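Local coordinates for putative ATP-grasp superfamily protein (Archaeoglobus fulgidus, PDB 3DF7) that is of unknown function but, as an ATP-grasp superfamily member, probably binds ATP, perhaps together with a metal ion, at residues K3-E8 / E40-V45; D71-I76 / K93-L98. All coordinates share one frame; numbering follows the deposited sequence.

Contact 1 (K3-E8 / E40-V45); sequences KLFLFE and EITGFV
K3 and E40 open this parallel strand pair with side chains that run alongside each other and point the same way. Strand 3-8, helix 18-35 and strand 40-42 form a beta-alpha-beta unit, with 40-42 outermost in the four-stranded parallel sheet. The methylenes pack along one another, K3 CD 3.6 Å from E40 CG, and K3 CE comes closer still to E40 OE1. K3 bends at its second and fourth torsions, whereas E40 stays extended beyond CG, and K3 NZ ends 3.7 Å from E40 OE1, a long salt bridge. T42 lies on the same sheet face, its side chain crossing that of K3 at about a right angle, with CG2 against K3 CB. Its OG1 sits between backbone N and carbonyl carbon (chi1 62°), beside F5 CA, and is hydrogen-bonded to S70 OG. On the other face L4 and I41 run side by side, CD2 to CD1 at 4.0 Å, while I41 CG2 turns to L6 CB; helix 18-35 covers this apolar group.

Three backbone bonds join the strands: L4 N to E40 O, T42 N to L4 O (2.8 Å) and L6 N to T42 O. The chain departs at G43, whose phi of 144° is tolerable because no CB presses on the preceding carbonyl oxygen or on L6 O. Beyond it, F44 swings back: CE2 reaches the edge of the F5 ring 3.8 Å from CE1, and CZ the edge of the F7 ring 3.9 Å from CD1. Water 1 bridges the two backbones, accepting from F44 N and donating to L6 O at 2.7 Å, over the centre of the F44 ring. The chemistry thus grades from charge at the start to aromatic carbon further on, where a water links the backbones in place of a direct bond between L6 O and F44 N.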
# COMPACT_ATOMS: atom_id res chain seq x y z
N LYS A 3 -6.61 -19.89 10.65
CA LYS A 3 -6.94 -18.62 11.27
C LYS A 3 -6.00 -17.51 10.79
O LYS A 3 -4.78 -17.63 10.89
CB LYS A 3 -6.84 -18.73 12.79
CG LYS A 3 -7.72 -19.81 13.42
CD LYS A 3 -9.20 -19.54 13.20
CE LYS A 3 -10.06 -20.44 14.09
NZ LYS A 3 -9.75 -21.88 13.89
N LEU A 4 -6.57 -16.44 10.26
CA LEU A 4 -5.75 -15.32 9.80
C LEU A 4 -5.95 -14.11 10.70
O LEU A 4 -7.07 -13.59 10.82
CB LEU A 4 -6.11 -14.93 8.36
CG LEU A 4 -5.43 -13.63 7.88
CD1 LEU A 4 -3.92 -13.82 7.81
CD2 LEU A 4 -5.98 -13.23 6.51
N PHE A 5 -4.87 -13.67 11.35
CA PHE A 5 -4.96 -12.49 12.18
C PHE A 5 -4.82 -11.32 11.22
O PHE A 5 -3.76 -11.13 10.61
CB PHE A 5 -3.82 -12.44 13.21
CG PHE A 5 -3.72 -11.13 13.94
CD1 PHE A 5 -4.80 -10.66 14.70
CD2 PHE A 5 -2.57 -10.35 13.87
CE1 PHE A 5 -4.73 -9.43 15.36
CE2 PHE A 5 -2.49 -9.12 14.53
CZ PHE A 5 -3.58 -8.67 15.28
N LEU A 6 -5.90 -10.56 11.06
CA LEU A 6 -5.92 -9.40 10.17
C LEU A 6 -5.91 -8.13 11.00
O LEU A 6 -6.75 -7.94 11.88
CB LEU A 6 -7.17 -9.43 9.29
CG LEU A 6 -7.30 -8.28 8.28
CD1 LEU A 6 -6.18 -8.40 7.27
CD2 LEU A 6 -8.66 -8.32 7.58
N PHE A 7 -4.95 -7.25 10.72
CA PHE A 7 -4.81 -6.00 11.46
C PHE A 7 -4.42 -4.81 10.58
O PHE A 7 -3.48 -4.90 9.80
CB PHE A 7 -3.75 -6.19 12.55
CG PHE A 7 -3.40 -4.93 13.31
CD1 PHE A 7 -4.00 -4.65 14.54
CD2 PHE A 7 -2.47 -4.03 12.80
CE1 PHE A 7 -3.67 -3.49 15.24
CE2 PHE A 7 -2.13 -2.87 13.49
CZ PHE A 7 -2.74 -2.60 14.71
N GLU A 8 -5.15 -3.71 10.71
CA GLU A 8 -4.83 -2.48 9.97
C GLU A 8 -4.77 -1.39 11.04
O GLU A 8 -5.67 -1.28 11.88
CB GLU A 8 -5.90 -2.17 8.92
CG GLU A 8 -5.53 -1.00 8.00
CD GLU A 8 -5.79 0.34 8.66
OE1 GLU A 8 -6.88 0.49 9.26
OE2 GLU A 8 -4.93 1.24 8.56
N GLU A 40 -10.36 -18.08 8.35
CA GLU A 40 -11.30 -17.69 9.38
C GLU A 40 -10.56 -16.51 9.99
O GLU A 40 -9.48 -16.66 10.55
CB GLU A 40 -11.50 -18.80 10.40
CG GLU A 40 -12.18 -18.33 11.67
CD GLU A 40 -13.00 -19.43 12.32
OE1 GLU A 40 -12.72 -20.62 12.08
OE2 GLU A 40 -13.93 -19.09 13.09
N ILE A 41 -11.14 -15.32 9.85
CA ILE A 41 -10.51 -14.11 10.36
C ILE A 41 -10.54 -13.98 11.88
O ILE A 41 -11.58 -14.19 12.51
CB ILE A 41 -11.16 -12.84 9.76
CG1 ILE A 41 -11.18 -12.93 8.23
CG2 ILE A 41 -10.40 -11.61 10.20
CD1 ILE A 41 -9.81 -13.13 7.60
N THR A 42 -9.40 -13.65 12.45
CA THR A 42 -9.30 -13.44 13.89
C THR A 42 -8.77 -12.02 14.01
O THR A 42 -8.15 -11.50 13.08
CB THR A 42 -8.29 -14.39 14.56
OG1 THR A 42 -6.99 -14.16 14.03
CG2 THR A 42 -8.69 -15.84 14.31
N GLY A 43 -9.03 -11.37 15.14
CA GLY A 43 -8.57 -10.01 15.31
C GLY A 43 -9.56 -9.17 16.08
O GLY A 43 -10.51 -9.69 16.65
N PHE A 44 -9.34 -7.86 16.07
CA PHE A 44 -10.18 -6.93 16.80
C PHE A 44 -10.20 -5.57 16.12
O PHE A 44 -9.38 -5.29 15.24
CB PHE A 44 -9.61 -6.77 18.21
CG PHE A 44 -8.15 -6.41 18.22
CD1 PHE A 44 -7.75 -5.08 18.09
CD2 PHE A 44 -7.17 -7.40 18.25
CE1 PHE A 44 -6.39 -4.75 17.99
CE2 PHE A 44 -5.81 -7.08 18.15
CZ PHE A 44 -5.43 -5.75 18.02
N VAL A 45 -11.13 -4.71 16.52
CA VAL A 45 -11.21 -3.38 15.96
C VAL A 45 -11.36 -2.35 17.07
O VAL A 45 -11.67 -2.69 18.21
CB VAL A 45 -12.42 -3.24 14.99
CG1 VAL A 45 -12.27 -4.23 13.86
CG2 VAL A 45 -13.73 -3.46 15.74
O HOH W 1 -7.02 -6.97 14.39

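Contact 2 (D71-I76 / K93-L98); sequences DAFLII and KYCENL
A beta-alpha-beta unit, strand 72-76, helix 83-92 and strand 96-97, closes where F73 packs against N97 and C95 in parallel pairing. The returning strand is short and forms one border of the four-stranded parallel sheet. Its backbone bonds run from F73 N to E96 O (2.9 Å) and from L98 N to F73 O, the latter nearly straight at 173°; E96 N to D71 O is weak.

F73 carries most of the side-chain contact. With CG held between the backbone N and the carbonyl carbon (chi1 75°), its ring leans out across the neighbouring strand. N97 CA lies over one face, offset toward the rim and 4.0 Å from the ring centroid, a CH-pi contact. The N97 amide lies beyond the rim at CZ, on the same side of the ring plane as N97 CA; its own plane is only 25° from that of the ring, and N97 CG comes within 3.2 Å of F73 CZ, a tight fit. C95 approaches from the edge instead: SG lies in the ring plane, 3.8 Å from F73 CD2, a sulfur-aromatic contact. Helix 83-92 adds A91 to the surroundings of this ring. On the opposite sheet face, A72 CB packs against L98 CG, and L4 joins both from strand 3-8.

Waters tie the polar margins together. Water 2 donates to both D71 O and E96 OE1. G99 N bonds to N97 OD1 and, weakly, ND2 to S100 O, which together set the amide's rotation; OD1 also receives a hydrogen from water 4 at 3.0 Å, the water in turn accepting one from I75 N.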
# COMPACT_ATOMS: atom_id res chain seq x y z
N ASP A 71 -2.87 -18.80 12.62
CA ASP A 71 -2.02 -19.63 11.77
C ASP A 71 -1.24 -18.75 10.79
O ASP A 71 -0.21 -19.15 10.27
CB ASP A 71 -2.87 -20.64 10.99
CG ASP A 71 -3.56 -21.64 11.89
OD1 ASP A 71 -2.85 -22.32 12.66
OD2 ASP A 71 -4.80 -21.74 11.84
N ALA A 72 -1.76 -17.56 10.55
CA ALA A 72 -1.10 -16.61 9.66
C ALA A 72 -1.52 -15.21 10.06
O ALA A 72 -2.47 -15.03 10.83
CB ALA A 72 -1.49 -16.89 8.20
N PHE A 73 -0.81 -14.21 9.55
CA PHE A 73 -1.16 -12.84 9.86
C PHE A 73 -0.90 -11.95 8.66
O PHE A 73 -0.11 -12.29 7.77
CB PHE A 73 -0.37 -12.33 11.08
CG PHE A 73 1.08 -12.03 10.80
CD1 PHE A 73 1.46 -10.81 10.24
CD2 PHE A 73 2.07 -12.96 11.10
CE1 PHE A 73 2.80 -10.52 9.98
CE2 PHE A 73 3.42 -12.68 10.85
CZ PHE A 73 3.78 -11.46 10.29
N LEU A 74 -1.58 -10.81 8.65
CA LEU A 74 -1.42 -9.81 7.60
C LEU A 74 -1.57 -8.48 8.31
O LEU A 74 -2.64 -8.16 8.83
CB LEU A 74 -2.50 -9.95 6.52
CG LEU A 74 -2.34 -8.89 5.42
CD1 LEU A 74 -0.97 -9.06 4.73
CD2 LEU A 74 -3.47 -9.00 4.42
N ILE A 75 -0.48 -7.72 8.34
CA ILE A 75 -0.48 -6.43 8.99
C ILE A 75 -0.40 -5.30 7.98
O ILE A 75 0.48 -5.27 7.12
CB ILE A 75 0.68 -6.35 10.02
CG1 ILE A 75 0.35 -7.26 11.22
CG2 ILE A 75 0.93 -4.90 10.46
CD1 ILE A 75 1.45 -7.39 12.24
N ILE A 76 -1.35 -4.37 8.08
CA ILE A 76 -1.40 -3.22 7.21
C ILE A 76 -1.21 -2.01 8.12
O ILE A 76 -2.02 -1.76 9.01
CB ILE A 76 -2.78 -3.08 6.53
CG1 ILE A 76 -3.15 -4.39 5.83
CG2 ILE A 76 -2.73 -1.95 5.53
CD1 ILE A 76 -4.64 -4.50 5.52
N LYS A 93 7.24 -13.54 15.03
CA LYS A 93 7.59 -14.46 16.10
C LYS A 93 6.48 -15.46 16.40
O LYS A 93 6.71 -16.43 17.12
CB LYS A 93 7.91 -13.65 17.37
CG LYS A 93 8.38 -14.47 18.57
CD LYS A 93 9.79 -15.04 18.40
CE LYS A 93 9.81 -16.29 17.53
NZ LYS A 93 11.19 -16.83 17.37
N TYR A 94 5.30 -15.25 15.83
CA TYR A 94 4.16 -16.14 16.09
C TYR A 94 3.69 -17.09 15.00
O TYR A 94 3.58 -18.29 15.23
CB TYR A 94 2.96 -15.33 16.56
CG TYR A 94 3.19 -14.61 17.86
CD1 TYR A 94 3.85 -13.38 17.89
CD2 TYR A 94 2.79 -15.17 19.07
CE1 TYR A 94 4.10 -12.73 19.09
CE2 TYR A 94 3.05 -14.52 20.28
CZ TYR A 94 3.70 -13.31 20.28
OH TYR A 94 3.98 -12.67 21.47
N CYS A 95 3.39 -16.56 13.82
CA CYS A 95 2.90 -17.42 12.74
C CYS A 95 3.30 -16.97 11.34
O CYS A 95 4.03 -15.99 11.18
CB CYS A 95 1.37 -17.52 12.83
SG CYS A 95 0.56 -15.92 13.02
N GLU A 96 2.81 -17.69 10.34
CA GLU A 96 3.13 -17.39 8.95
C GLU A 96 2.75 -15.96 8.59
O GLU A 96 1.72 -15.45 9.03
CB GLU A 96 2.42 -18.35 7.99
CG GLU A 96 2.93 -18.25 6.56
CD GLU A 96 2.03 -18.94 5.54
OE1 GLU A 96 1.63 -20.10 5.78
OE2 GLU A 96 1.73 -18.32 4.50
N ASN A 97 3.58 -15.33 7.77
CA ASN A 97 3.37 -13.95 7.34
C ASN A 97 2.88 -13.95 5.89
O ASN A 97 3.58 -14.44 5.00
CB ASN A 97 4.69 -13.19 7.45
CG ASN A 97 4.54 -11.70 7.18
OD1 ASN A 97 3.46 -11.22 6.81
ND2 ASN A 97 5.62 -10.97 7.38
N LEU A 98 1.69 -13.40 5.65
CA LEU A 98 1.16 -13.32 4.29
C LEU A 98 1.72 -12.09 3.59
O LEU A 98 1.52 -11.90 2.39
CB LEU A 98 -0.37 -13.25 4.29
CG LEU A 98 -1.13 -14.46 4.86
CD1 LEU A 98 -2.60 -14.33 4.51
CD2 LEU A 98 -0.56 -15.76 4.28
O HOH W 2 -0.15 -20.76 7.80
O HOH W 3 1.68 -20.74 11.26
O HOH W 4 1.89 -8.73 7.04

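Contacts 1 and 2 lie on successive strands of one parallel sheet, in the order 40-42, 3-8, 72-76, 96-97: each joins an inner strand to a border strand. The inner strands 3-8 and 72-76 are themselves neighbours, probably hydrogen-bonded from F5 N to A72 O (2.8 Å), and L4 CD1 packs on F73 CA between them. Contact 1 is the more buried, though charged at its outer end; contact 2 is only partly buried and leans more on water. Their aromatic chemistry also differs: three phenylalanine rings meet in contact 1, whereas in contact 2 a single ring is framed by an asparagine and a cysteine.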